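Local coordinates for UPF0311 protein CA_C3321 (Clostridium acetobutylicum ATCC 824, PDB 3G7G) that is of unknown function, belongs to the UPF0311 (DUF3237) family and folds as an antiparallel beta barrel that assembles with other copies of itself, at residues Ile25-Asp30 with Gly34-Ile39; Ile64-Pro67 with Cys71-Ser74; Ala78-Leu81 with Ala85-Tyr88; Pro122-Tyr127 with Leu152-Ile157; Tyr131-Met134 with Ile138-Cys141. All blocks are in the same frame, centred on the assembly; numbering follows the deposited sequence.

Following the chain from the N terminus, contact 1 closes the first hairpin, between strands 11-30 and 34-47. Contact 2 closes the hairpin of strands 53-65 and 71-81, about 9 Å from contact 1 between centres, and the R35 carbonyl probably bonds to V65 N. Contact 3 follows at the far end of strand 71-81, where the chain turns into strand 86-96. These three come in series. Contact 4 then joins strands 117-126 and 150-157 inside the barrel, past the intervening strand 139-144. Contact 5 is nested inside the loop that contact 4 closes and ties the loop before strand 139-144 back to that strand. Contacts 3, 4 and 5 touch one another.

Contact 1 of 5, residues Ile25-Asp30 with Gly34-Ile39; sequences ILIGQD and GRRQLI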
# COMPACT_ATOMS: atom_id res chain seq x y z
N ILE A 25 -14.24 0.79 18.31
CA ILE A 25 -13.38 1.61 19.13
C ILE A 25 -13.23 2.91 18.38
O ILE A 25 -12.46 3.01 17.43
CB ILE A 25 -12.00 0.97 19.38
CG1 ILE A 25 -12.17 -0.37 20.07
CG2 ILE A 25 -11.14 1.89 20.26
CD1 ILE A 25 -10.95 -1.26 19.99
N LEU A 26 -14.02 3.90 18.77
CA LEU A 26 -13.94 5.23 18.20
C LEU A 26 -12.62 5.92 18.55
O LEU A 26 -12.31 6.16 19.71
CB LEU A 26 -15.14 6.08 18.63
CG LEU A 26 -15.28 7.42 17.85
CD1 LEU A 26 -15.13 7.26 16.33
CD2 LEU A 26 -16.63 8.13 18.19
N ILE A 27 -11.84 6.24 17.53
CA ILE A 27 -10.59 6.96 17.71
C ILE A 27 -10.84 8.46 17.61
O ILE A 27 -10.53 9.23 18.52
CB ILE A 27 -9.53 6.55 16.64
CG1 ILE A 27 -9.39 5.01 16.56
CG2 ILE A 27 -8.20 7.25 16.87
CD1 ILE A 27 -9.25 4.29 17.91
N GLY A 28 -11.42 8.90 16.51
CA GLY A 28 -11.56 10.32 16.34
C GLY A 28 -12.35 10.69 15.14
O GLY A 28 -12.52 9.89 14.24
N GLN A 29 -12.80 11.94 15.10
CA GLN A 29 -13.53 12.44 13.95
C GLN A 29 -13.30 13.95 13.75
O GLN A 29 -13.11 14.70 14.71
CB GLN A 29 -15.03 12.16 14.12
CG GLN A 29 -15.95 12.84 13.12
CD GLN A 29 -17.40 12.42 13.27
OE1 GLN A 29 -17.69 11.35 13.78
NE2 GLN A 29 -18.32 13.28 12.84
N ASP A 30 -13.31 14.34 12.49
CA ASP A 30 -13.40 15.73 12.08
C ASP A 30 -14.01 15.82 10.68
O ASP A 30 -14.27 14.81 10.05
CB ASP A 30 -12.04 16.43 12.19
CG ASP A 30 -11.12 16.16 11.03
OD1 ASP A 30 -11.47 15.52 9.99
OD2 ASP A 30 -9.99 16.63 11.16
N GLY A 34 -12.66 12.68 8.40
CA GLY A 34 -13.79 11.81 8.71
C GLY A 34 -13.62 11.15 10.06
O GLY A 34 -12.87 11.63 10.91
N ARG A 35 -14.35 10.05 10.25
CA ARG A 35 -14.45 9.32 11.50
C ARG A 35 -13.70 7.98 11.41
O ARG A 35 -14.09 7.09 10.63
CB ARG A 35 -15.94 9.03 11.76
CG ARG A 35 -16.26 8.35 13.10
CD ARG A 35 -17.77 8.08 13.22
NE ARG A 35 -18.16 7.78 14.59
CZ ARG A 35 -18.83 8.57 15.46
NH1 ARG A 35 -19.27 9.80 15.14
NH2 ARG A 35 -19.05 8.11 16.70
N ARG A 36 -12.65 7.83 12.22
CA ARG A 36 -11.83 6.64 12.30
C ARG A 36 -12.25 5.79 13.49
O ARG A 36 -12.31 6.29 14.63
CB ARG A 36 -10.35 7.03 12.47
CG ARG A 36 -9.30 5.89 12.80
CD ARG A 36 -9.08 4.96 11.64
NE ARG A 36 -8.56 5.73 10.52
CZ ARG A 36 -8.28 5.23 9.31
NH1 ARG A 36 -8.53 3.97 9.02
NH2 ARG A 36 -7.79 6.02 8.37
N GLN A 37 -12.48 4.50 13.24
CA GLN A 37 -12.73 3.55 14.30
C GLN A 37 -12.08 2.21 13.99
O GLN A 37 -11.93 1.86 12.82
CB GLN A 37 -14.24 3.34 14.49
CG GLN A 37 -14.97 3.37 13.19
CD GLN A 37 -16.45 3.14 13.31
OE1 GLN A 37 -17.08 3.56 14.28
NE2 GLN A 37 -17.03 2.47 12.30
N LEU A 38 -11.76 1.47 15.04
CA LEU A 38 -11.24 0.09 14.95
C LEU A 38 -12.31 -0.89 15.43
O LEU A 38 -12.83 -0.75 16.54
CB LEU A 38 -10.00 -0.05 15.80
CG LEU A 38 -8.89 0.96 15.54
CD1 LEU A 38 -7.76 0.84 16.58
CD2 LEU A 38 -8.39 0.78 14.12
N ILE A 39 -12.65 -1.85 14.58
CA ILE A 39 -13.66 -2.85 14.90
C ILE A 39 -13.00 -4.20 15.17
O ILE A 39 -12.45 -4.82 14.25
CB ILE A 39 -14.68 -3.04 13.77
CG1 ILE A 39 -15.17 -1.69 13.27
CG2 ILE A 39 -15.82 -3.96 14.24
CD1 ILE A 39 -16.23 -1.11 14.07
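Segments 25-30 and 34-39 run antiparallel, with an angle of 174° between their directions and axes 4.5 Å apart at closest. I25 and L38 form a hydrogen-bonded pair. I25 N gives to L38 O at 2.7 Å, and L38 N returns a bond to I25 O. Further along, I27 N donates to R36 O at 2.9 Å, and G28 N adds a weak bond to the same oxygen. I27 and G28 thus both face R36. This is a classic beta bulge, set in the first hairpin of the barrel. R36 N gives to G28 O at 2.9 Å, which restores the ladder beyond it.

On the face of L26, Q29, R35 and Q37, R35 reaches out with its chain extended. Its NH1 makes a weak bond to Q29 OE1 at 2.6 Å. The angle at the hydrogen is only 124°, and the amide and guanidinium planes lie 65° apart. On the bulge side, I27 and R36 lie side by side, with I27 CG1 3.9 Å from R36 CG. I27 CD1 also meets L38 CD1 at 4.0 Å. R36 then bends away at its second and third torsions, and its NH2 forms a salt bridge with E125 of the second subunit. D30 OD1 takes the backbone N of V33 in the turn, and OD2 forms a salt bridge with K132 of the second subunit.

Contact 2 of 5, residues Ile64-Pro67 with Cys71-Ser74; sequences IVRP and CELS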
# COMPACT_ATOMS: atom_id res chain seq x y z
N ILE A 64 -12.64 4.14 8.12
CA ILE A 64 -12.81 5.57 8.18
C ILE A 64 -14.04 5.95 7.34
O ILE A 64 -14.13 5.59 6.17
CB ILE A 64 -11.50 6.29 7.73
CG1 ILE A 64 -11.63 7.81 7.84
CG2 ILE A 64 -11.08 5.78 6.34
CD1 ILE A 64 -10.72 8.49 8.86
N VAL A 65 -14.99 6.67 7.95
CA VAL A 65 -16.15 7.21 7.26
C VAL A 65 -15.78 8.64 6.87
O VAL A 65 -15.60 9.53 7.73
CB VAL A 65 -17.40 7.22 8.14
CG1 VAL A 65 -18.62 7.67 7.31
CG2 VAL A 65 -17.64 5.85 8.72
N ARG A 66 -15.62 8.83 5.57
CA ARG A 66 -15.20 10.10 5.04
C ARG A 66 -16.32 11.16 5.20
O ARG A 66 -17.49 10.81 5.37
CB ARG A 66 -14.78 9.91 3.58
CG ARG A 66 -13.51 9.05 3.41
CD ARG A 66 -12.29 9.71 4.07
NE ARG A 66 -11.09 8.96 3.80
CZ ARG A 66 -9.91 9.20 4.34
NH1 ARG A 66 -9.75 10.19 5.21
NH2 ARG A 66 -8.88 8.45 4.00
N PRO A 67 -15.96 12.45 5.21
CA PRO A 67 -17.00 13.47 5.34
C PRO A 67 -18.17 13.32 4.37
O PRO A 67 -19.30 13.62 4.74
CB PRO A 67 -16.24 14.79 5.09
CG PRO A 67 -14.82 14.48 5.55
CD PRO A 67 -14.60 13.04 5.13
N CYS A 71 -17.47 4.95 3.49
CA CYS A 71 -16.63 4.23 4.43
C CYS A 71 -15.54 3.43 3.69
O CYS A 71 -15.84 2.64 2.79
CB CYS A 71 -17.50 3.32 5.27
SG CYS A 71 -16.65 2.37 6.50
N GLU A 72 -14.28 3.70 4.02
CA GLU A 72 -13.11 2.94 3.54
C GLU A 72 -12.72 1.94 4.61
O GLU A 72 -12.45 2.33 5.74
CB GLU A 72 -11.96 3.90 3.23
CG GLU A 72 -12.30 4.96 2.16
CD GLU A 72 -11.20 5.99 1.98
OE1 GLU A 72 -10.08 5.77 2.49
OE2 GLU A 72 -11.45 7.02 1.35
N LEU A 73 -12.71 0.66 4.25
CA LEU A 73 -12.46 -0.45 5.17
C LEU A 73 -11.16 -1.17 4.86
O LEU A 73 -10.87 -1.44 3.69
CB LEU A 73 -13.60 -1.48 5.03
CG LEU A 73 -14.98 -0.87 5.29
CD1 LEU A 73 -15.85 -1.06 4.11
CD2 LEU A 73 -15.65 -1.46 6.55
N SER A 74 -10.39 -1.49 5.90
CA SER A 74 -9.19 -2.31 5.79
C SER A 74 -9.09 -3.25 6.97
O SER A 74 -8.73 -2.84 8.09
CB SER A 74 -7.95 -1.44 5.66
OG SER A 74 -6.77 -2.23 5.39
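R66 and E72 form the salt bridge that joins segments 64-67 and 71-74. R66 holds the carboxylate side-on with two nitrogens. Its NE gives to E72 OE2 at 3.1 Å, and its NH2 gives to E72 OE1 at 3.3 Å. Both oxygens lie near the guanidinium plane. The carboxylate is turned by 66° against that plane, and both its oxygens are met from above. OE2 is approached the more steeply, 64° out of the carboxylate plane.

The bend of R66 at its second torsion (-63°) brings NE beside E72. I64 CG2 lies over one face of the guanidinium, offset toward the rim. The same methyl packs on E72 CB at 3.7 Å, where I64 and E72 point the same way.

The backbone sets this spacing. I64 and E72 are an antiparallel hydrogen-bonded pair, with I64 N to E72 O at 3.0 Å and E72 N to I64 O at 2.9 Å. The next pair, V65 and C71, is non-hydrogen-bonded, and V65 CG2 meets C71 SG at 4.2 Å. Farther out, R66 NH1 bonds to the carbonyl of V33, in the turn of the first hairpin.

R66 therefore bridges two hairpins, with its charge on E72 and a third nitrogen on a backbone oxygen. The guanidinium would be expected to favour the ionised form of E72. Three bonds, two to E72 and one to V33 O, limit the rotation of the guanidinium.

Contact 3 of 5, residues Ala78-Leu81 with Ala85-Tyr88; sequences AIRL and AAIY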
# COMPACT_ATOMS: atom_id res chain seq x y z
N ALA A 78 -7.22 -13.61 10.22
CA ALA A 78 -6.73 -14.90 9.75
C ALA A 78 -7.76 -15.95 10.06
O ALA A 78 -8.60 -15.80 10.97
CB ALA A 78 -5.42 -15.26 10.44
N ILE A 79 -7.72 -17.00 9.27
CA ILE A 79 -8.63 -18.10 9.47
C ILE A 79 -7.79 -19.34 9.57
O ILE A 79 -6.66 -19.38 9.09
CB ILE A 79 -9.69 -18.21 8.37
CG1 ILE A 79 -9.11 -18.36 6.98
CG2 ILE A 79 -10.55 -16.96 8.30
CD1 ILE A 79 -10.21 -18.40 5.93
N ARG A 80 -8.34 -20.34 10.25
CA ARG A 80 -7.76 -21.64 10.37
C ARG A 80 -8.77 -22.61 9.84
O ARG A 80 -9.88 -22.66 10.34
CB ARG A 80 -7.51 -21.95 11.81
CG ARG A 80 -7.01 -23.37 12.04
CD ARG A 80 -5.84 -23.35 12.92
NE ARG A 80 -4.66 -23.44 12.10
CZ ARG A 80 -3.57 -22.72 12.26
NH1 ARG A 80 -3.48 -21.76 13.18
NH2 ARG A 80 -2.57 -22.93 11.43
N LEU A 81 -8.36 -23.39 8.85
CA LEU A 81 -9.21 -24.42 8.30
C LEU A 81 -9.11 -25.71 9.10
O LEU A 81 -8.16 -25.95 9.84
CB LEU A 81 -8.86 -24.68 6.85
CG LEU A 81 -9.01 -23.50 5.90
CD1 LEU A 81 -8.98 -24.01 4.46
CD2 LEU A 81 -10.31 -22.78 6.19
N ALA A 85 -4.60 -25.84 8.04
CA ALA A 85 -3.98 -24.73 7.27
C ALA A 85 -4.50 -23.37 7.71
O ALA A 85 -5.64 -23.24 8.10
CB ALA A 85 -4.27 -24.90 5.79
N ALA A 86 -3.64 -22.36 7.66
CA ALA A 86 -4.03 -21.00 7.97
C ALA A 86 -4.02 -20.16 6.71
O ALA A 86 -3.30 -20.43 5.76
CB ALA A 86 -3.08 -20.40 9.01
N ILE A 87 -4.83 -19.10 6.74
CA ILE A 87 -4.85 -18.07 5.71
C ILE A 87 -4.96 -16.74 6.39
O ILE A 87 -5.86 -16.53 7.19
CB ILE A 87 -6.08 -18.23 4.76
CG1 ILE A 87 -6.10 -19.64 4.15
CG2 ILE A 87 -6.03 -17.18 3.61
CD1 ILE A 87 -7.32 -20.42 4.37
N TYR A 88 -4.04 -15.85 6.05
CA TYR A 88 -4.01 -14.49 6.51
C TYR A 88 -4.63 -13.60 5.43
O TYR A 88 -4.28 -13.67 4.24
CB TYR A 88 -2.57 -14.10 6.77
CG TYR A 88 -2.42 -12.66 7.09
CD1 TYR A 88 -2.99 -12.12 8.24
CD2 TYR A 88 -1.71 -11.82 6.24
CE1 TYR A 88 -2.87 -10.76 8.54
CE2 TYR A 88 -1.57 -10.48 6.54
CZ TYR A 88 -2.16 -9.96 7.68
OH TYR A 88 -2.01 -8.62 7.97
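A beta hairpin of the barrel, between strands 71-81 and 86-96, holds this contact at its turn end. I79 and I87 are its hydrogen-bonded pair. I79 N gives to I87 O at 2.8 Å, and I87 N gives to I79 O at 3.0 Å. Closer to the turn, L81 N bonds to A85 O at 2.8 Å, nearly straight at 167°.

The larger apolar side chains of the contact gather round I87. I79 CG1 stands between its backbone N and carbonyl carbon (chi1 58°) and meets I87 CB at 3.8 Å. I87 CD1 lies 3.8 Å from L81 CG and also touches I79 CG1. A78, R80, A86 and Y88 point to the other face. There R80 folds back at its second and third torsions. A86 CB sits over one face of its guanidinium, 3.5 Å from R80 NH2. That nitrogen also bonds to the carbonyl of G84 in the turn.

A78, R80 and A86 pack on I27 of the second subunit, and Y88 OH bonds to S62 there. Within the barrel, I79 packs on V55 of strand 53-65. On the other flank, I87 packs on F124 and T126 of strand 117-126, and the backbone of Y88 bonds to that of E125.

Contact 4 of 5, residues Pro122-Tyr127 with Leu152-Ile157; sequences PTFETY and LKFYKI
F154 reaches from strand 150-157 toward P122 and F124 of strand 117-126. Its CB leads toward the other strand, and CG stands anti to the carbonyl carbon (chi1 -77°). This carries the ring toward strand 117-126, and chi2 (-100°) turns the CD1-CE1 edge to the partners. CD1 lies 3.7 Å from P122 CG and also 3.7 Å from F124 CZ. CE1, the next atom along, is 3.6 Å from P122 CB and reaches P122 CG as well. P122 CB lies near the plane of the F154 ring, so the proline meets its edge. The proline and the phenylalanine lie alongside and point opposite ways.

F124 comes in with its far end. Its CZ also touches F154 CE1 at 3.9 Å, and F154 CD1 lies near the plane of the F124 ring. The ring centroids are 5.9 Å apart and the planes meet at 48°, an oblique pair. All three residues are buried, and the contact is wholly apolar.

More aromatic rings continue the cluster. F15 of strand 11-30 stacks on F154, and F139 meets F124 edge to face. F124 also packs on I89 of strand 86-96.

P122 and F154 are 8.2 Å apart at their CA atoms with no backbone pairing, and strand 139-144 lies between their strands in the sheet. Such meeting of side chains from non-adjacent strands is characteristic of the core of a closed beta barrel.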
# COMPACT_ATOMS: atom_id res chain seq x y z
N PRO A 122 -10.09 -8.80 -1.26
CA PRO A 122 -9.16 -9.53 -0.39
C PRO A 122 -7.85 -9.97 -1.07
O PRO A 122 -7.84 -10.36 -2.27
CB PRO A 122 -9.99 -10.73 0.03
CG PRO A 122 -10.84 -11.01 -1.22
CD PRO A 122 -11.09 -9.68 -1.86
N THR A 123 -6.77 -9.87 -0.28
CA THR A 123 -5.44 -10.40 -0.55
C THR A 123 -5.20 -11.51 0.48
O THR A 123 -5.42 -11.30 1.70
CB THR A 123 -4.39 -9.28 -0.34
OG1 THR A 123 -4.65 -8.22 -1.27
CG2 THR A 123 -2.97 -9.75 -0.57
N PHE A 124 -4.70 -12.66 0.01
CA PHE A 124 -4.41 -13.78 0.87
C PHE A 124 -2.94 -14.13 0.98
O PHE A 124 -2.18 -13.97 0.04
CB PHE A 124 -5.15 -15.03 0.41
CG PHE A 124 -6.64 -14.85 0.33
CD1 PHE A 124 -7.42 -14.82 1.45
CD2 PHE A 124 -7.25 -14.66 -0.89
CE1 PHE A 124 -8.81 -14.65 1.34
CE2 PHE A 124 -8.60 -14.51 -0.99
CZ PHE A 124 -9.37 -14.50 0.10
N GLU A 125 -2.57 -14.66 2.14
CA GLU A 125 -1.24 -15.21 2.38
C GLU A 125 -1.44 -16.61 2.95
O GLU A 125 -2.15 -16.76 3.90
CB GLU A 125 -0.47 -14.29 3.31
CG GLU A 125 0.89 -14.76 3.62
CD GLU A 125 1.58 -13.87 4.54
OE1 GLU A 125 1.53 -14.13 5.75
OE2 GLU A 125 2.17 -12.90 4.06
N THR A 126 -0.85 -17.62 2.31
CA THR A 126 -1.06 -19.02 2.66
C THR A 126 0.32 -19.71 2.78
O THR A 126 1.31 -19.17 2.32
CB THR A 126 -1.90 -19.73 1.60
OG1 THR A 126 -1.23 -19.67 0.34
CG2 THR A 126 -3.25 -19.05 1.45
N TYR A 127 0.38 -20.89 3.42
CA TYR A 127 1.66 -21.52 3.83
C TYR A 127 1.73 -22.99 3.46
O TYR A 127 2.44 -23.80 4.10
CB TYR A 127 1.90 -21.32 5.34
CG TYR A 127 1.44 -19.97 5.77
CD1 TYR A 127 2.29 -18.88 5.70
CD2 TYR A 127 0.12 -19.75 6.16
CE1 TYR A 127 1.86 -17.61 6.04
CE2 TYR A 127 -0.32 -18.48 6.52
CZ TYR A 127 0.56 -17.41 6.44
OH TYR A 127 0.15 -16.12 6.80
N LEU A 152 -19.66 -12.23 4.58
CA LEU A 152 -18.74 -12.02 3.47
C LEU A 152 -18.80 -13.21 2.55
O LEU A 152 -18.66 -14.32 3.01
CB LEU A 152 -17.32 -11.88 3.98
CG LEU A 152 -17.11 -10.84 5.07
CD1 LEU A 152 -15.79 -11.13 5.80
CD2 LEU A 152 -17.15 -9.45 4.44
N LYS A 153 -19.04 -12.98 1.27
CA LYS A 153 -18.98 -14.01 0.25
C LYS A 153 -17.80 -13.71 -0.67
O LYS A 153 -17.70 -12.61 -1.21
CB LYS A 153 -20.27 -14.05 -0.57
CG LYS A 153 -21.35 -14.87 0.09
CD LYS A 153 -22.78 -14.45 -0.33
CE LYS A 153 -23.76 -15.62 -0.10
NZ LYS A 153 -25.19 -15.23 0.12
N PHE A 154 -16.91 -14.69 -0.85
CA PHE A 154 -15.65 -14.48 -1.52
C PHE A 154 -15.74 -15.10 -2.91
O PHE A 154 -16.21 -16.23 -3.06
CB PHE A 154 -14.51 -15.12 -0.74
CG PHE A 154 -14.08 -14.33 0.46
CD1 PHE A 154 -12.96 -13.52 0.40
CD2 PHE A 154 -14.77 -14.43 1.65
CE1 PHE A 154 -12.55 -12.79 1.53
CE2 PHE A 154 -14.37 -13.73 2.75
CZ PHE A 154 -13.26 -12.90 2.70
N TYR A 155 -15.29 -14.35 -3.92
CA TYR A 155 -15.36 -14.81 -5.31
C TYR A 155 -13.99 -14.77 -5.97
O TYR A 155 -13.29 -13.77 -5.93
CB TYR A 155 -16.32 -13.94 -6.10
CG TYR A 155 -17.75 -14.03 -5.64
CD1 TYR A 155 -18.60 -14.99 -6.16
CD2 TYR A 155 -18.24 -13.16 -4.70
CE1 TYR A 155 -19.93 -15.06 -5.75
CE2 TYR A 155 -19.53 -13.22 -4.28
CZ TYR A 155 -20.38 -14.15 -4.81
OH TYR A 155 -21.67 -14.19 -4.36
N LYS A 156 -13.61 -15.88 -6.57
CA LYS A 156 -12.39 -15.94 -7.33
C LYS A 156 -12.71 -15.49 -8.74
O LYS A 156 -13.64 -16.00 -9.35
CB LYS A 156 -11.87 -17.37 -7.32
CG LYS A 156 -10.53 -17.57 -7.93
CD LYS A 156 -10.45 -18.98 -8.54
CE LYS A 156 -11.16 -18.98 -9.92
NZ LYS A 156 -11.33 -20.33 -10.52
N ILE A 157 -11.95 -14.54 -9.27
CA ILE A 157 -12.11 -14.10 -10.65
C ILE A 157 -11.31 -15.06 -11.51
O ILE A 157 -10.10 -15.27 -11.30
CB ILE A 157 -11.64 -12.63 -10.86
CG1 ILE A 157 -12.45 -11.67 -9.97
CG2 ILE A 157 -11.64 -12.21 -12.34
CD1 ILE A 157 -13.92 -11.65 -10.20

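Contact 5 of 5, residues Tyr131-Met134 with Ile138-Cys141; sequences YKWM and IFVC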
# COMPACT_ATOMS: atom_id res chain seq x y z
N TYR A 131 -3.07 -24.39 -0.85
CA TYR A 131 -3.73 -23.06 -0.89
C TYR A 131 -2.92 -21.95 -1.57
O TYR A 131 -3.32 -20.77 -1.48
CB TYR A 131 -4.11 -22.62 0.54
CG TYR A 131 -4.98 -23.66 1.20
CD1 TYR A 131 -6.33 -23.77 0.87
CD2 TYR A 131 -4.43 -24.58 2.10
CE1 TYR A 131 -7.11 -24.76 1.44
CE2 TYR A 131 -5.20 -25.56 2.65
CZ TYR A 131 -6.53 -25.64 2.32
OH TYR A 131 -7.29 -26.59 2.89
N LYS A 132 -1.85 -22.29 -2.30
CA LYS A 132 -1.05 -21.24 -2.93
C LYS A 132 -1.80 -20.49 -4.08
O LYS A 132 -1.48 -19.32 -4.40
CB LYS A 132 0.33 -21.74 -3.34
CG LYS A 132 1.28 -21.92 -2.14
CD LYS A 132 1.75 -20.58 -1.52
CE LYS A 132 2.54 -20.82 -0.25
NZ LYS A 132 3.28 -19.61 0.32
N TRP A 133 -2.82 -21.16 -4.64
CA TRP A 133 -3.68 -20.57 -5.65
C TRP A 133 -4.37 -19.29 -5.15
O TRP A 133 -4.70 -18.43 -5.95
CB TRP A 133 -4.73 -21.57 -6.13
CG TRP A 133 -5.74 -22.00 -5.09
CD1 TRP A 133 -5.64 -23.06 -4.21
CD2 TRP A 133 -7.02 -21.40 -4.84
NE1 TRP A 133 -6.77 -23.12 -3.41
CE2 TRP A 133 -7.63 -22.13 -3.78
CE3 TRP A 133 -7.70 -20.30 -5.38
CZ2 TRP A 133 -8.89 -21.79 -3.27
CZ3 TRP A 133 -8.95 -19.97 -4.87
CH2 TRP A 133 -9.53 -20.71 -3.83
N MET A 134 -4.54 -19.17 -3.83
CA MET A 134 -5.19 -18.01 -3.24
C MET A 134 -4.28 -16.80 -3.36
O MET A 134 -4.74 -15.66 -3.27
CB MET A 134 -5.57 -18.27 -1.78
CG MET A 134 -6.57 -19.42 -1.57
SD MET A 134 -7.18 -19.61 0.12
CE MET A 134 -8.33 -18.28 0.10
N ILE A 138 -7.03 -13.11 -8.57
CA ILE A 138 -7.79 -11.94 -8.10
C ILE A 138 -9.15 -12.39 -7.56
O ILE A 138 -9.81 -13.31 -8.10
CB ILE A 138 -7.91 -10.82 -9.18
CG1 ILE A 138 -6.53 -10.28 -9.57
CG2 ILE A 138 -8.82 -9.65 -8.71
CD1 ILE A 138 -5.77 -9.67 -8.50
N PHE A 139 -9.55 -11.73 -6.49
CA PHE A 139 -10.78 -12.03 -5.78
C PHE A 139 -11.58 -10.76 -5.49
O PHE A 139 -11.03 -9.66 -5.34
CB PHE A 139 -10.47 -12.64 -4.40
CG PHE A 139 -9.85 -13.99 -4.45
CD1 PHE A 139 -10.61 -15.12 -4.23
CD2 PHE A 139 -8.51 -14.13 -4.69
CE1 PHE A 139 -10.05 -16.36 -4.24
CE2 PHE A 139 -7.92 -15.37 -4.71
CZ PHE A 139 -8.70 -16.49 -4.51
N VAL A 140 -12.88 -10.95 -5.38
CA VAL A 140 -13.81 -9.91 -5.00
C VAL A 140 -14.66 -10.47 -3.87
O VAL A 140 -15.05 -11.64 -3.89
CB VAL A 140 -14.75 -9.51 -6.15
CG1 VAL A 140 -15.81 -8.58 -5.64
CG2 VAL A 140 -13.99 -8.85 -7.27
N CYS A 141 -14.94 -9.61 -2.90
CA CYS A 141 -15.78 -9.97 -1.76
C CYS A 141 -17.05 -9.09 -1.71
O CYS A 141 -16.99 -7.87 -1.80
CB CYS A 141 -14.92 -9.84 -0.51
SG CYS A 141 -15.73 -10.05 1.05
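The F139 ring turns its edge to W133. W133 CZ3 lies near the plane of the phenyl ring, 3.5 Å from F139 CZ and 3.8 Å from F139 CE1. Seen from the indole, F139 CZ approaches obliquely. The two six-membered rings have centroids 5.9 Å apart and planes at 39°, so they neither stack nor form a T. One face of the W133 ring carries M134 CG, which sits 3.6 Å above its centre.

W133 CG lies between its backbone N and the carbonyl carbon (chi1 66°). From there the indole swings across to F139, and the two side chains cross at about a right angle. The backbone of M134 adds to the contact. M134 O is 3.5 Å from F139 CE2, and M134 CA lies 4.0 Å from F139 CZ.

Segment 131-134 is a compact turn, in which M134 N bonds to Y131 O at 3.1 Å. The backbone of 132-134 curls like a helix without forming one. Around the contact, W133 packs on V14 and K156. M134 packs on F124 and F15. K132 NZ bonds to the carbonyl of T126 in the same chain.

The arrangement is that of a loop folded back over one end of a beta barrel, where M134 packs against buried phenylalanines and the partly exposed W133 borders them.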